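Local coordinates for uncharacterized sugar kinase PH1459 (Pyrococcus horikoshii, PDB 3GBU), which binds ATP and probably phosphorylates a sugar, perhaps fructose, as a member of the PfkB family of carbohydrate kinases, at residues 159-164 / 187-192; 30-35 / 62-67. The protein carries 1 engineered substitution. All blocks are in the same frame, centred on the assembly; numbering follows the deposited sequence.

Both contacts are buried, contact 1 wholly so and nearer the chain centre; contact 2 lies at the small sheet, beside the second subunit. Contact 1 pairs the end of strand 156-160 with the neighbouring parallel strand 188-192, joined by backbone hydrogen bonds and a salt bridge that reaches ATP. Contact 2 sets an outermost strand of the four-stranded sheet against helix 60-71. It relies on a cation-pi contact and apolar packing, and the second subunit completes its polar side. The two contacts share no strand or helix, and their centres are 22 Å apart. They still touch at one point, where Asn162 ND2 packs against Ala35 CB at 4.0 Å.

Contact 1: residues 159-164 / 187-192; sequences FDVNLR and DIVKAS. With ATP (adenosine-5'-triphosphate), chain E.
Phe159 and Asp160 pair with Val189 and Lys190 as adjacent parallel strands. Three backbone hydrogen bonds run between them. Phe159 N gives to Ile188 O at 2.7 Å, Lys190 N to Phe159 O at 2.9 Å, and Val161 N to Lys190 O. The strands belong to a beta-alpha-beta unit whose crossover helix is 172-185. On one face of the sheet, the side chains of Asp160 and Lys190 lie side by side and point the same way. The Lys190 chain is extended as far as CE and bends only at its end (chi4 -69°). That turn puts Lys190 NZ 3.0 Å from Asp160 OD2 in a salt bridge. Lys190 NZ meets OD2 from above the carboxylate plane. Lys190 NZ also gives a hydrogen bond to ATP O1B at 2.7 Å. The other carboxylate oxygen, Asp160 OD1, accepts from Asn162 N at 3.0 Å, closing an Asx turn just past the strand. Both oxygens of Asp160 are thus engaged, which should limit the rotation of the carboxylate. Beyond the paired residues, Val161 CG2 packs on Ala191 CB at 3.9 Å. Met250 of helix 245-259 touches both Asp160 and Lys190. Arg164 NH2 stands 3.7 Å from ATP O2G, with that oxygen near the guanidinium plane at its edge. Asp160 thus probably acts from the second shell, holding the Lys190 ammonium, and its likely positive charge, near the beta-phosphate.

Contact 2: residues 30-35 / 62-67; sequences KHPGGA and GEYLIE
Lys30 reaches over one face of the Tyr64 ring, and the two side chains slide past each other in opposite directions. Lys30 CE sits 3.5 Å from the Tyr64 ring centroid, almost on the ring normal, as a CH-pi contact. Lys30 NZ is 3.6 Å from the Tyr64 ring centroid, 22° off the normal, and makes a cation-pi contact. Strand 30-33 and helix 62-67 cross at -63°. Here helix 60-71 packs on an outermost strand of the small four-stranded sheet, consistent with the lid that forms the dimer interface in ribokinase-like PfkB kinases. Tyr64 CG lies anti to the backbone N (chi1 167°), and the ring extends from the helix to the strand. Tyr64 OH ends 3.3 Å from Pro32 CD. The Pro32 side chain runs across that of Tyr64 at about a right angle, and Pro32 CG comes within 3.8 Å of Tyr64 CE2. This tight part continues inward, where Leu65 CD2 packs on Pro32 CB at 3.7 Å and Leu65 touches Ile12. His31 marks the looser side: partly exposed and little covered by the helix, its CB points away and NE2 hydrogen-bonds Glu29. Lys30 NZ also gives hydrogen bonds to the backbone oxygens of Lys23 and Val25 of the second subunit. Without the ring, as with an alanine at Tyr64, the Lys30 ammonium is likely to lose its aromatic face and a gap to open beside Pro32. The Lys30 charge is probably shared between ring and carbonyls, which would tie this packing to the subunit interface.

Contact 1: residues 159-164 / 187-192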
ATOM      1  N   PHE A 159      18.976   1.116 -21.130  1.00 20.41           N
ATOM      2  CA  PHE A 159      17.984   0.203 -20.589  1.00 22.46           C
ATOM      3  C   PHE A 159      18.563  -0.823 -19.624  1.00 21.78           C
ATOM      4  O   PHE A 159      19.469  -1.568 -19.976  1.00 23.20           O
ATOM      5  CB  PHE A 159      17.281  -0.528 -21.746  1.00 22.19           C
ATOM      6  CG  PHE A 159      16.145  -1.417 -21.309  1.00 21.76           C
ATOM      7  CD1 PHE A 159      15.014  -0.874 -20.697  1.00 23.01           C
ATOM      8  CD2 PHE A 159      16.207  -2.796 -21.504  1.00 21.82           C
ATOM      9  CE1 PHE A 159      13.961  -1.688 -20.287  1.00 20.55           C
ATOM     10  CE2 PHE A 159      15.166  -3.618 -21.100  1.00 22.58           C
ATOM     11  CZ  PHE A 159      14.035  -3.064 -20.488  1.00 22.99           C
ATOM     12  N   ASP A 160      18.044  -0.844 -18.400  1.00 22.37           N
ATOM     13  CA  ASP A 160      18.463  -1.819 -17.396  1.00 23.21           C
ATOM     14  C   ASP A 160      17.379  -2.906 -17.418  1.00 23.19           C
ATOM     15  O   ASP A 160      16.257  -2.675 -16.973  1.00 25.77           O
ATOM     16  CB  ASP A 160      18.515  -1.186 -15.998  1.00 24.48           C
ATOM     17  CG  ASP A 160      19.004  -2.165 -14.928  1.00 27.05           C
ATOM     18  OD1 ASP A 160      18.836  -3.387 -15.100  1.00 28.84           O
ATOM     19  OD2 ASP A 160      19.550  -1.717 -13.902  1.00 28.71           O
ATOM     20  N   VAL A 161      17.707  -4.087 -17.927  1.00 24.19           N
ATOM     21  CA  VAL A 161      16.728  -5.170 -18.011  1.00 24.59           C
ATOM     22  C   VAL A 161      15.906  -5.356 -16.732  1.00 26.10           C
ATOM     23  O   VAL A 161      14.695  -5.592 -16.808  1.00 25.54           O
ATOM     24  CB  VAL A 161      17.409  -6.496 -18.413  1.00 25.66           C
ATOM     25  CG1 VAL A 161      16.447  -7.667 -18.249  1.00 23.46           C
ATOM     26  CG2 VAL A 161      17.858  -6.402 -19.862  1.00 23.86           C
ATOM     27  N   ASN A 162      16.566  -5.249 -15.577  1.00 25.90           N
ATOM     28  CA  ASN A 162      15.923  -5.365 -14.261  1.00 28.58           C
ATOM     29  C   ASN A 162      14.687  -6.283 -14.270  1.00 29.63           C
ATOM     30  O   ASN A 162      13.564  -5.851 -14.015  1.00 29.13           O
ATOM     31  CB  ASN A 162      15.552  -3.952 -13.777  1.00 30.58           C
ATOM     32  CG  ASN A 162      15.224  -3.902 -12.298  1.00 33.72           C
ATOM     33  OD1 ASN A 162      15.800  -4.649 -11.500  1.00 35.74           O
ATOM     34  ND2 ASN A 162      14.310  -3.004 -11.917  1.00 31.04           N
ATOM     35  N   LEU A 163      14.914  -7.561 -14.544  1.00 30.37           N
ATOM     36  CA  LEU A 163      13.834  -8.534 -14.641  1.00 30.86           C
ATOM     37  C   LEU A 163      13.122  -8.875 -13.332  1.00 30.80           C
ATOM     38  O   LEU A 163      13.754  -9.239 -12.344  1.00 29.25           O
ATOM     39  CB  LEU A 163      14.377  -9.817 -15.268  1.00 33.42           C
ATOM     40  CG  LEU A 163      13.424 -10.649 -16.127  1.00 36.95           C
ATOM     41  CD1 LEU A 163      13.267  -9.977 -17.476  1.00 39.18           C
ATOM     42  CD2 LEU A 163      13.981 -12.050 -16.321  1.00 39.27           C
ATOM     43  N   ARG A 164      11.795  -8.756 -13.345  1.00 31.33           N
ATOM     44  CA  ARG A 164      10.961  -9.077 -12.188  1.00 32.26           C
ATOM     45  C   ARG A 164       9.789  -9.911 -12.692  1.00 31.20           C
ATOM     46  O   ARG A 164       8.699  -9.392 -12.945  1.00 28.65           O
ATOM     47  CB  ARG A 164      10.438  -7.803 -11.519  1.00 34.14           C
ATOM     48  CG  ARG A 164      11.520  -6.946 -10.902  1.00 37.18           C
ATOM     49  CD  ARG A 164      12.174  -7.642  -9.735  1.00 41.56           C
ATOM     50  NE  ARG A 164      13.215  -6.810  -9.141  1.00 46.74           N
ATOM     51  CZ  ARG A 164      14.400  -6.566  -9.697  1.00 49.10           C
ATOM     52  NH1 ARG A 164      14.716  -7.093 -10.875  1.00 47.41           N
ATOM     53  NH2 ARG A 164      15.271  -5.785  -9.069  1.00 50.48           N
ATOM     54  N   ASP A 187      20.822   1.952 -26.886  1.00 27.85           N
ATOM     55  CA  ASP A 187      22.219   2.075 -27.254  1.00 28.68           C
ATOM     56  C   ASP A 187      23.009   1.425 -26.117  1.00 28.07           C
ATOM     57  O   ASP A 187      24.036   0.783 -26.334  1.00 27.68           O
ATOM     58  CB  ASP A 187      22.590   3.551 -27.352  1.00 31.40           C
ATOM     59  CG  ASP A 187      21.824   4.270 -28.441  1.00 31.57           C
ATOM     60  OD1 ASP A 187      22.176   4.075 -29.621  1.00 34.35           O
ATOM     61  OD2 ASP A 187      20.874   5.019 -28.119  1.00 31.33           O
ATOM     62  N   ILE A 188      22.495   1.579 -24.900  1.00 25.32           N
ATOM     63  CA  ILE A 188      23.151   1.055 -23.708  1.00 24.27           C
ATOM     64  C   ILE A 188      22.268   0.082 -22.928  1.00 24.59           C
ATOM     65  O   ILE A 188      21.180   0.440 -22.485  1.00 24.98           O
ATOM     66  CB  ILE A 188      23.549   2.221 -22.791  1.00 23.72           C
ATOM     67  CG1 ILE A 188      24.479   3.164 -23.560  1.00 22.27           C
ATOM     68  CG2 ILE A 188      24.188   1.692 -21.513  1.00 23.42           C
ATOM     69  CD1 ILE A 188      24.426   4.593 -23.086  1.00 26.67           C
ATOM     70  N   VAL A 189      22.740  -1.150 -22.761  1.00 21.82           N
ATOM     71  CA  VAL A 189      21.978  -2.156 -22.037  1.00 21.92           C
ATOM     72  C   VAL A 189      22.734  -2.693 -20.819  1.00 22.22           C
ATOM     73  O   VAL A 189      23.927  -2.978 -20.896  1.00 23.77           O
ATOM     74  CB  VAL A 189      21.615  -3.364 -22.953  1.00 21.60           C
ATOM     75  CG1 VAL A 189      20.847  -4.418 -22.150  1.00 22.04           C
ATOM     76  CG2 VAL A 189      20.787  -2.887 -24.148  1.00 20.87           C
ATOM     77  N   LYS A 190      22.029  -2.818 -19.699  1.00 20.32           N
ATOM     78  CA  LYS A 190      22.603  -3.351 -18.472  1.00 21.40           C
ATOM     79  C   LYS A 190      21.805  -4.592 -18.084  1.00 22.34           C
ATOM     80  O   LYS A 190      20.583  -4.613 -18.207  1.00 21.99           O
ATOM     81  CB  LYS A 190      22.528  -2.322 -17.337  1.00 21.10           C
ATOM     82  CG  LYS A 190      22.981  -2.867 -15.972  1.00 23.62           C
ATOM     83  CD  LYS A 190      22.877  -1.796 -14.885  1.00 26.14           C
ATOM     84  CE  LYS A 190      23.061  -2.366 -13.484  1.00 27.69           C
ATOM     85  NZ  LYS A 190      21.943  -3.249 -13.041  1.00 28.70           N
ATOM     86  N   ALA A 191      22.489  -5.631 -17.629  1.00 23.08           N
ATOM     87  CA  ALA A 191      21.793  -6.841 -17.218  1.00 24.32           C
ATOM     88  C   ALA A 191      22.704  -7.759 -16.434  1.00 25.49           C
ATOM     89  O   ALA A 191      23.921  -7.733 -16.605  1.00 26.20           O
ATOM     90  CB  ALA A 191      21.250  -7.574 -18.437  1.00 25.30           C
ATOM     91  N   SER A 192      22.108  -8.563 -15.563  1.00 25.70           N
ATOM     92  CA  SER A 192      22.876  -9.514 -14.782  1.00 27.07           C
ATOM     93  C   SER A 192      23.099 -10.732 -15.678  1.00 28.74           C
ATOM     94  O   SER A 192      22.351 -10.958 -16.630  1.00 26.76           O
ATOM     95  CB  SER A 192      22.100  -9.933 -13.535  1.00 29.09           C
ATOM     96  OG  SER A 192      21.012 -10.771 -13.875  1.00 29.32           O
TER
HETATM   97  PG  ATP E 900      20.001  -6.511  -9.187  1.00 75.73           P
HETATM   98  O1G ATP E 900      19.641  -7.965  -9.301  1.00 74.52           O
HETATM   99  O2G ATP E 900      18.874  -5.608  -9.648  1.00 75.21           O
HETATM  100  O3G ATP E 900      20.514  -6.161  -7.791  1.00 74.97           O
HETATM  101  PB  ATP E 900      22.617  -5.502 -10.076  1.00 71.26           P
HETATM  102  O1B ATP E 900      23.185  -5.071 -11.411  1.00 70.01           O
HETATM  103  O2B ATP E 900      22.298  -4.498  -9.022  1.00 71.56           O
HETATM  104  O3B ATP E 900      21.227  -6.337 -10.226  1.00 73.12           O
HETATM  105  PA  ATP E 900      24.771  -6.323  -8.293  1.00 58.49           P
HETATM  106  O1A ATP E 900      24.223  -5.473  -7.162  1.00 58.45           O
HETATM  107  O2A ATP E 900      25.378  -7.647  -7.954  1.00 60.55           O
HETATM  108  O3A ATP E 900      23.640  -6.589  -9.449  1.00 65.52           O
HETATM  109  O5' ATP E 900      25.834  -5.474  -9.158  1.00 53.76           O
HETATM  110  C5' ATP E 900      26.057  -4.073  -8.978  0.60 43.88           C
HETATM  111  C4' ATP E 900      27.567  -3.844  -9.080  0.60 38.59           C
HETATM  112  O4' ATP E 900      27.998  -3.416  -7.781  0.60 35.17           O
HETATM  113  C3' ATP E 900      28.402  -5.099  -9.345  0.60 36.41           C
HETATM  114  O3' ATP E 900      28.599  -5.363 -10.717  0.60 35.98           O
HETATM  115  C2' ATP E 900      29.678  -4.833  -8.617  0.60 34.55           C
HETATM  116  O2' ATP E 900      30.653  -4.165  -9.421  0.60 33.95           O
HETATM  117  C1' ATP E 900      29.260  -3.990  -7.438  0.60 33.45           C
HETATM  118  N9  ATP E 900      29.183  -4.921  -6.261  0.60 32.57           N
HETATM  119  C8  ATP E 900      28.130  -5.656  -5.803  0.60 31.82           C
HETATM  120  N7  ATP E 900      28.466  -6.381  -4.701  0.60 33.10           N
HETATM  121  C5  ATP E 900      29.755  -6.114  -4.432  0.60 32.04           C
HETATM  122  C6  ATP E 900      30.763  -6.519  -3.422  0.60 32.19           C
HETATM  123  N6  ATP E 900      30.437  -7.385  -2.451  0.60 32.70           N
HETATM  124  N1  ATP E 900      32.028  -5.990  -3.509  0.60 33.18           N
HETATM  125  C2  ATP E 900      32.394  -5.106  -4.485  0.60 31.49           C
HETATM  126  N3  ATP E 900      31.527  -4.694  -5.437  0.60 31.94           N
HETATM  127  C4  ATP E 900      30.225  -5.149  -5.459  0.60 31.99           C

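Contact 2: residues 30-35 / 62-67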
ATOM      1  N   LYS A  30       9.721   3.547   5.818  1.00 22.36           N
ATOM      2  CA  LYS A  30       9.475   4.026   4.460  1.00 23.94           C
ATOM      3  C   LYS A  30      10.635   4.835   3.882  1.00 22.12           C
ATOM      4  O   LYS A  30      11.224   5.674   4.564  1.00 23.12           O
ATOM      5  CB  LYS A  30       8.160   4.826   4.404  1.00 21.94           C
ATOM      6  CG  LYS A  30       8.268   6.334   4.529  1.00 20.91           C
ATOM      7  CD  LYS A  30       6.892   6.976   4.247  1.00 19.23           C
ATOM      8  CE  LYS A  30       6.998   8.448   3.873  1.00 18.43           C
ATOM      9  NZ  LYS A  30       7.649   9.251   4.936  1.00 16.88           N
ATOM     10  N   HIS A  31      10.963   4.543   2.628  1.00 19.93           N
ATOM     11  CA  HIS A  31      12.044   5.216   1.907  1.00 20.22           C
ATOM     12  C   HIS A  31      11.669   5.352   0.437  1.00 19.88           C
ATOM     13  O   HIS A  31      10.782   4.656  -0.049  1.00 20.32           O
ATOM     14  CB  HIS A  31      13.346   4.406   1.983  1.00 18.41           C
ATOM     15  CG  HIS A  31      13.872   4.235   3.371  1.00 19.33           C
ATOM     16  ND1 HIS A  31      14.517   5.245   4.053  1.00 23.44           N
ATOM     17  CD2 HIS A  31      13.820   3.178   4.216  1.00 17.51           C
ATOM     18  CE1 HIS A  31      14.839   4.817   5.262  1.00 19.03           C
ATOM     19  NE2 HIS A  31      14.427   3.567   5.385  1.00 21.08           N
ATOM     20  N   PRO A  32      12.353   6.250  -0.289  1.00 19.22           N
ATOM     21  CA  PRO A  32      12.062   6.435  -1.714  1.00 20.28           C
ATOM     22  C   PRO A  32      12.645   5.253  -2.490  1.00 22.43           C
ATOM     23  O   PRO A  32      13.747   4.789  -2.177  1.00 21.27           O
ATOM     24  CB  PRO A  32      12.777   7.741  -2.057  1.00 20.17           C
ATOM     25  CG  PRO A  32      12.930   8.441  -0.729  1.00 20.01           C
ATOM     26  CD  PRO A  32      13.247   7.307   0.210  1.00 18.51           C
ATOM     27  N   GLY A  33      11.914   4.767  -3.492  1.00 20.82           N
ATOM     28  CA  GLY A  33      12.400   3.645  -4.276  1.00 17.59           C
ATOM     29  C   GLY A  33      12.055   3.739  -5.754  1.00 19.67           C
ATOM     30  O   GLY A  33      11.345   4.658  -6.185  1.00 20.58           O
ATOM     31  N   GLY A  34      12.538   2.776  -6.534  1.00 19.06           N
ATOM     32  CA  GLY A  34      12.283   2.770  -7.967  1.00 18.57           C
ATOM     33  C   GLY A  34      13.600   2.945  -8.694  1.00 18.89           C
ATOM     34  O   GLY A  34      14.222   4.004  -8.604  1.00 20.84           O
ATOM     35  N   ALA A  35      14.030   1.912  -9.411  1.00 18.90           N
ATOM     36  CA  ALA A  35      15.304   1.942 -10.134  1.00 19.91           C
ATOM     37  C   ALA A  35      15.619   3.259 -10.851  1.00 20.28           C
ATOM     38  O   ALA A  35      16.677   3.850 -10.636  1.00 20.21           O
ATOM     39  CB  ALA A  35      15.363   0.781 -11.131  1.00 18.89           C
ATOM     40  N   GLY A  62       3.197  10.905  -2.336  1.00 21.67           N
ATOM     41  CA  GLY A  62       3.657  11.489  -3.578  1.00 20.67           C
ATOM     42  C   GLY A  62       4.500  12.711  -3.249  1.00 20.22           C
ATOM     43  O   GLY A  62       5.569  12.896  -3.823  1.00 19.42           O
ATOM     44  N   GLU A  63       4.028  13.533  -2.310  1.00 20.84           N
ATOM     45  CA  GLU A  63       4.739  14.750  -1.896  1.00 22.92           C
ATOM     46  C   GLU A  63       6.091  14.422  -1.273  1.00 22.77           C
ATOM     47  O   GLU A  63       7.078  15.134  -1.482  1.00 22.39           O
ATOM     48  CB  GLU A  63       3.884  15.544  -0.903  1.00 26.07           C
ATOM     49  CG  GLU A  63       2.496  15.831  -1.443  1.00 31.46           C
ATOM     50  CD  GLU A  63       1.601  16.531  -0.444  1.00 38.65           C
ATOM     51  OE1 GLU A  63       1.655  16.189   0.761  1.00 40.34           O
ATOM     52  OE2 GLU A  63       0.822  17.417  -0.871  1.00 44.08           O
ATOM     53  N   TYR A  64       6.120  13.341  -0.502  1.00 21.99           N
ATOM     54  CA  TYR A  64       7.335  12.871   0.144  1.00 20.59           C
ATOM     55  C   TYR A  64       8.389  12.581  -0.916  1.00 20.67           C
ATOM     56  O   TYR A  64       9.503  13.103  -0.860  1.00 19.04           O
ATOM     57  CB  TYR A  64       7.030  11.586   0.917  1.00 20.69           C
ATOM     58  CG  TYR A  64       8.252  10.820   1.381  1.00 22.16           C
ATOM     59  CD1 TYR A  64       9.023  11.270   2.455  1.00 21.36           C
ATOM     60  CD2 TYR A  64       8.620   9.630   0.760  1.00 22.56           C
ATOM     61  CE1 TYR A  64      10.132  10.543   2.907  1.00 22.44           C
ATOM     62  CE2 TYR A  64       9.725   8.899   1.196  1.00 25.97           C
ATOM     63  CZ  TYR A  64      10.474   9.358   2.275  1.00 24.78           C
ATOM     64  OH  TYR A  64      11.540   8.608   2.728  1.00 24.09           O
ATOM     65  N   LEU A  65       8.022  11.745  -1.889  1.00 21.07           N
ATOM     66  CA  LEU A  65       8.946  11.367  -2.958  1.00 21.46           C
ATOM     67  C   LEU A  65       9.515  12.561  -3.732  1.00 19.81           C
ATOM     68  O   LEU A  65      10.720  12.635  -3.979  1.00 19.81           O
ATOM     69  CB  LEU A  65       8.258  10.381  -3.902  1.00 19.76           C
ATOM     70  CG  LEU A  65       7.921   9.034  -3.236  1.00 20.48           C
ATOM     71  CD1 LEU A  65       7.195   8.108  -4.222  1.00 15.76           C
ATOM     72  CD2 LEU A  65       9.208   8.388  -2.730  1.00 13.87           C
ATOM     73  N   ILE A  66       8.652  13.496  -4.102  1.00 21.22           N
ATOM     74  CA  ILE A  66       9.081  14.685  -4.824  1.00 22.88           C
ATOM     75  C   ILE A  66      10.049  15.491  -3.958  1.00 23.02           C
ATOM     76  O   ILE A  66      11.054  16.012  -4.446  1.00 23.84           O
ATOM     77  CB  ILE A  66       7.856  15.559  -5.217  1.00 23.66           C
ATOM     78  CG1 ILE A  66       7.062  14.854  -6.326  1.00 23.30           C
ATOM     79  CG2 ILE A  66       8.308  16.946  -5.661  1.00 19.84           C
ATOM     80  CD1 ILE A  66       5.742  15.532  -6.688  1.00 21.03           C
ATOM     81  N   GLU A  67       9.757  15.588  -2.669  1.00 23.75           N
ATOM     82  CA  GLU A  67      10.639  16.330  -1.786  1.00 26.64           C
ATOM     83  C   GLU A  67      12.010  15.672  -1.640  1.00 24.45           C
ATOM     84  O   GLU A  67      13.038  16.354  -1.705  1.00 21.82           O
ATOM     85  CB  GLU A  67      10.002  16.495  -0.409  1.00 29.39           C
ATOM     86  CG  GLU A  67       8.996  17.626  -0.329  1.00 37.40           C
ATOM     87  CD  GLU A  67       8.488  17.828   1.085  1.00 42.24           C
ATOM     88  OE1 GLU A  67       9.329  17.795   2.014  1.00 45.61           O
ATOM     89  OE2 GLU A  67       7.265  18.027   1.267  1.00 42.55           O
TER